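Alcohol dehydrogenase superfamily protein (Novosphingobium aromaticivorans, PDB 3GAZ) probably acts as an NADP-dependent oxidoreductase of the medium-chain dehydrogenase/reductase superfamily. Local coordinates at residues Ala90-Thr95 against Glu283-Ala288; Leu269-Leu272 against Gly277-His280. All coordinates share one frame; numbering follows the deposited sequence.

Interaction 1. Residues Ala90-Thr95 against Glu283-Ala288; sequences AVFGLT and EMLREA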
loop_
_atom_site.group_PDB
_atom_site.type_symbol
_atom_site.label_atom_id
_atom_site.label_comp_id
_atom_site.label_asym_id
_atom_site.label_seq_id
_atom_site.Cartn_x
_atom_site.Cartn_y
_atom_site.Cartn_z
ATOM N N ALA A 90 -11.065 -19.384 -15.963
ATOM C CA ALA A 90 -9.692 -18.986 -16.254
ATOM C C ALA A 90 -9.716 -17.461 -16.352
ATOM O O ALA A 90 -10.571 -16.897 -17.040
ATOM C CB ALA A 90 -9.229 -19.594 -17.576
ATOM N N VAL A 91 -8.787 -16.793 -15.670
ATOM C CA VAL A 91 -8.741 -15.331 -15.687
ATOM C C VAL A 91 -7.330 -14.756 -15.795
ATOM O O VAL A 91 -6.341 -15.481 -15.697
ATOM C CB VAL A 91 -9.381 -14.737 -14.403
ATOM C CG1 VAL A 91 -10.841 -15.168 -14.283
ATOM C CG2 VAL A 91 -8.583 -15.174 -13.178
ATOM N N PHE A 92 -7.251 -13.444 -16.011
ATOM C CA PHE A 92 -5.970 -12.746 -16.077
ATOM C C PHE A 92 -6.194 -11.290 -15.680
ATOM O O PHE A 92 -7.325 -10.799 -15.736
ATOM C CB PHE A 92 -5.333 -12.863 -17.480
ATOM C CG PHE A 92 -5.917 -11.940 -18.533
ATOM C CD1 PHE A 92 -7.290 -11.873 -18.759
ATOM C CD2 PHE A 92 -5.068 -11.185 -19.348
ATOM C CE1 PHE A 92 -7.812 -11.069 -19.786
ATOM C CE2 PHE A 92 -5.575 -10.380 -20.374
ATOM C CZ PHE A 92 -6.956 -10.324 -20.594
ATOM N N GLY A 93 -5.134 -10.614 -15.244
ATOM C CA GLY A 93 -5.283 -9.222 -14.863
ATOM C C GLY A 93 -4.097 -8.593 -14.161
ATOM O O GLY A 93 -3.129 -9.268 -13.821
ATOM N N LEU A 94 -4.184 -7.278 -13.974
ATOM C CA LEU A 94 -3.169 -6.490 -13.279
ATOM C C LEU A 94 -3.750 -6.432 -11.878
ATOM O O LEU A 94 -4.740 -5.741 -11.645
ATOM C CB LEU A 94 -3.082 -5.089 -13.888
ATOM C CG LEU A 94 -2.269 -4.036 -13.124
ATOM C CD1 LEU A 94 -0.915 -4.614 -12.728
ATOM C CD2 LEU A 94 -2.106 -2.795 -14.003
ATOM N N THR A 95 -3.131 -7.152 -10.947
ATOM C CA THR A 95 -3.687 -7.254 -9.608
ATOM C C THR A 95 -2.915 -6.777 -8.380
ATOM O O THR A 95 -3.524 -6.517 -7.346
ATOM C CB THR A 95 -4.075 -8.700 -9.356
ATOM O OG1 THR A 95 -2.875 -9.487 -9.265
ATOM C CG2 THR A 95 -4.924 -9.235 -10.535
ATOM N N GLU A 283 -12.646 -3.900 -17.321
ATOM C CA GLU A 283 -13.289 -3.477 -18.555
ATOM C C GLU A 283 -12.274 -3.394 -19.691
ATOM O O GLU A 283 -12.534 -3.872 -20.793
ATOM C CB GLU A 283 -13.971 -2.121 -18.361
ATOM C CG GLU A 283 -15.194 -2.158 -17.452
ATOM C CD GLU A 283 -16.260 -3.122 -17.942
ATOM O OE1 GLU A 283 -16.176 -4.327 -17.621
ATOM O OE2 GLU A 283 -17.180 -2.677 -18.660
HETATM N N MSE A 284 -11.120 -2.788 -19.424
HETATM C CA MSE A 284 -10.086 -2.670 -20.447
HETATM C C MSE A 284 -9.580 -4.059 -20.856
HETATM O O MSE A 284 -9.313 -4.299 -22.029
HETATM C CB MSE A 284 -8.910 -1.804 -19.955
HETATM C CG MSE A 284 -9.173 -0.282 -19.958
HETATM SE SE MSE A 284 -7.723 0.758 -19.533
HETATM C CE MSE A 284 -7.671 0.495 -17.727
ATOM N N LEU A 285 -9.464 -4.972 -19.895
ATOM C CA LEU A 285 -8.987 -6.318 -20.205
ATOM C C LEU A 285 -10.008 -7.089 -21.043
ATOM O O LEU A 285 -9.662 -8.048 -21.735
ATOM C CB LEU A 285 -8.645 -7.071 -18.913
ATOM C CG LEU A 285 -7.455 -6.459 -18.152
ATOM C CD1 LEU A 285 -7.158 -7.273 -16.904
ATOM C CD2 LEU A 285 -6.227 -6.415 -19.057
ATOM N N ARG A 286 -11.262 -6.656 -20.981
ATOM C CA ARG A 286 -12.324 -7.269 -21.770
ATOM C C ARG A 286 -12.134 -6.807 -23.213
ATOM O O ARG A 286 -12.407 -7.544 -24.162
ATOM C CB ARG A 286 -13.690 -6.830 -21.247
ATOM C CG ARG A 286 -14.416 -7.921 -20.498
ATOM C CD ARG A 286 -15.148 -7.365 -19.301
ATOM N NE ARG A 286 -14.814 -8.158 -18.128
ATOM C CZ ARG A 286 -14.676 -7.677 -16.901
ATOM N NH1 ARG A 286 -14.845 -6.384 -16.652
ATOM N NH2 ARG A 286 -14.355 -8.503 -15.921
ATOM N N GLU A 287 -11.657 -5.577 -23.362
ATOM C CA GLU A 287 -11.385 -5.013 -24.678
ATOM C C GLU A 287 -10.252 -5.827 -25.288
ATOM O O GLU A 287 -10.286 -6.174 -26.463
ATOM C CB GLU A 287 -10.932 -3.558 -24.557
ATOM C CG GLU A 287 -11.987 -2.586 -24.077
ATOM C CD GLU A 287 -13.096 -2.384 -25.086
ATOM O OE1 GLU A 287 -12.866 -2.632 -26.293
ATOM O OE2 GLU A 287 -14.196 -1.964 -24.672
ATOM N N ALA A 288 -9.247 -6.125 -24.469
ATOM C CA ALA A 288 -8.094 -6.898 -24.917
ATOM C C ALA A 288 -8.532 -8.281 -25.401
ATOM O O ALA A 288 -8.095 -8.745 -26.453
ATOM C CB ALA A 288 -7.089 -7.028 -23.778
#
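The Phe92 ring turns its edge to the helix: Leu285 O lies near the ring plane, 3.7 Å from Phe92 CZ, while Leu285 CB stands 4.0 Å from the same CZ. Ala72 and Ala117 of the neighbouring strands, and Pro120, also pack on the ring; the alanines are small enough to leave room for it. Phe92 CG sits between the backbone N and the carbonyl carbon (chi1 78°), and this rotation carries the ring from the strand to the helix backbone. Leu285 points toward the strand and passes the phenylalanine at a slant. Its extended branch lays CD1 over the strand, 3.4 Å from Gly93 CA and 3.7 Å from Phe92 O. Glycine suits this place, because a beta carbon there would stand only about 3.5 Å from Leu285 CD1. With Phe92 cut back to an alanine, the ring edge beside Leu285 CB is gone, which would probably open a gap between strand and helix. On another side of the helix, the edge of the Arg286 guanidinium meets the Glu283 carboxylate, with a 2.6 Å salt bridge from NH1 to OE1; charge suits the more exposed side. Strand and helix axes approach to 9.3 Å at 121°. Here a strand of the curled sheet of the GroES-like part is covered by a helix that follows the last Rossmann strand, as befits the two-part medium-chain dehydrogenase/reductase fold.

Interaction 2. Residues Leu269-Leu272 against Gly277-His280; sequences LHTL and GLAH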
loop_
_atom_site.group_PDB
_atom_site.type_symbol
_atom_site.label_atom_id
_atom_site.label_comp_id
_atom_site.label_asym_id
_atom_site.label_seq_id
_atom_site.Cartn_x
_atom_site.Cartn_y
_atom_site.Cartn_z
ATOM N N LEU A 269 -0.707 2.936 -12.378
ATOM C CA LEU A 269 -0.677 2.507 -10.981
ATOM C C LEU A 269 -1.636 3.200 -10.024
ATOM O O LEU A 269 -2.018 2.602 -9.010
ATOM C CB LEU A 269 0.738 2.643 -10.415
ATOM C CG LEU A 269 1.897 2.002 -11.184
ATOM C CD1 LEU A 269 3.172 2.109 -10.363
ATOM C CD2 LEU A 269 1.560 0.566 -11.473
ATOM N N HIS A 270 -2.012 4.445 -10.319
ATOM C CA HIS A 270 -2.904 5.180 -9.422
ATOM C C HIS A 270 -4.120 4.371 -9.011
ATOM O O HIS A 270 -4.518 4.380 -7.847
ATOM C CB HIS A 270 -3.353 6.523 -10.033
ATOM C CG HIS A 270 -4.213 7.346 -9.113
ATOM N ND1 HIS A 270 -5.586 7.359 -9.194
ATOM C CD2 HIS A 270 -3.890 8.110 -8.041
ATOM C CE1 HIS A 270 -6.080 8.092 -8.208
ATOM N NE2 HIS A 270 -5.071 8.556 -7.495
ATOM N N THR A 271 -4.702 3.662 -9.963
ATOM C CA THR A 271 -5.881 2.855 -9.673
ATOM C C THR A 271 -5.657 1.875 -8.536
ATOM O O THR A 271 -6.509 1.717 -7.664
ATOM C CB THR A 271 -6.308 2.073 -10.903
ATOM O OG1 THR A 271 -6.786 2.997 -11.881
ATOM C CG2 THR A 271 -7.389 1.052 -10.555
ATOM N N LEU A 272 -4.510 1.207 -8.560
ATOM C CA LEU A 272 -4.183 0.237 -7.520
ATOM C C LEU A 272 -3.672 0.872 -6.237
ATOM O O LEU A 272 -3.866 0.332 -5.158
ATOM C CB LEU A 272 -3.138 -0.759 -8.028
ATOM C CG LEU A 272 -3.500 -1.695 -9.196
ATOM C CD1 LEU A 272 -2.347 -2.613 -9.532
ATOM C CD2 LEU A 272 -4.679 -2.536 -8.800
ATOM N N GLY A 277 -11.521 3.586 -9.558
ATOM C CA GLY A 277 -11.643 3.202 -10.952
ATOM C C GLY A 277 -11.237 1.756 -11.176
ATOM O O GLY A 277 -10.840 1.385 -12.280
ATOM N N LEU A 278 -11.336 0.941 -10.128
ATOM C CA LEU A 278 -10.968 -0.472 -10.212
ATOM C C LEU A 278 -11.713 -1.212 -11.313
ATOM O O LEU A 278 -11.140 -2.059 -11.995
ATOM C CB LEU A 278 -11.230 -1.173 -8.876
ATOM C CG LEU A 278 -10.010 -1.488 -8.006
ATOM C CD1 LEU A 278 -9.215 -0.219 -7.741
ATOM C CD2 LEU A 278 -10.469 -2.125 -6.699
ATOM N N ALA A 279 -12.993 -0.898 -11.477
ATOM C CA ALA A 279 -13.815 -1.549 -12.493
ATOM C C ALA A 279 -13.308 -1.308 -13.913
ATOM O O ALA A 279 -13.470 -2.158 -14.790
ATOM C CB ALA A 279 -15.259 -1.079 -12.370
ATOM N N HIS A 280 -12.703 -0.147 -14.140
ATOM C CA HIS A 280 -12.185 0.197 -15.462
ATOM C C HIS A 280 -11.109 -0.798 -15.910
ATOM O O HIS A 280 -10.932 -1.037 -17.105
ATOM C CB HIS A 280 -11.615 1.621 -15.437
ATOM C CG HIS A 280 -11.230 2.150 -16.784
ATOM N ND1 HIS A 280 -12.071 2.089 -17.875
ATOM C CD2 HIS A 280 -10.109 2.782 -17.207
ATOM C CE1 HIS A 280 -11.484 2.661 -18.912
ATOM N NE2 HIS A 280 -10.293 3.090 -18.533
HETATM O O HOH W 1 -8.766 2.824 -13.567
#
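A tight turn between two consecutive helices, 270-274 and 278-293, brings Thr271 of the first against the start of the second, in the part of the chain that follows the last strand of the Rossmann-type sheet. Gly277 adopts a left-handed backbone conformation (phi 75°), which glycine accepts easily and which helps the chain to turn sharply into the second helix. Thr271 serves both sides of the junction. With CG2 anti to the backbone N and OG1 beside it (chi1 -68°), the methyl is presented to Leu278 and the hydroxyl to the polar turn. The methyl CG2 lies 3.6 Å from Leu278 CD1 and, more loosely, 3.9 Å from Gly277 O. Leu278 CD1 also presses on the backbone of the first helix, 3.3 Å from Thr271 O. To put it there the leucine takes a chi1 of -104°, away from the staggered positions, which suggests some strain; Arg114 and Leu115 pack on the same side chain. Threonine is apt here because one residue supplies both an apolar branch and a polar one, whose hydroxyl also makes a weak hydrogen bond to Glu276 O. Nearby, His280 is anchored through NE2 to Asp144 OD2, with its ring edge turned to a water. That water bridges the two segments, donating one hydrogen bond of 2.6 Å to Thr271 OG1 and another of 2.8 Å to Gly277 O.

How the interactions relate
Along the chain the order is 90-95, 269-272, 277-280, 283-288, so the local turn of interaction 2 falls within the long span that interaction 1 bridges. The centres are 12 Å apart, and both interactions use helix 278-293: its first turn takes part in interaction 2, and the next turns in interaction 1. They also meet directly, Leu94 CG of the strand lying 3.9 Å from Leu272 CD1 of the preceding helix. The short-range contact lies where the chain enters the helix and probably helps to fix its start, while the long-range one packs the helix on the curled sheet, joining the GroES-like part to the chain that leaves the Rossmann sheet.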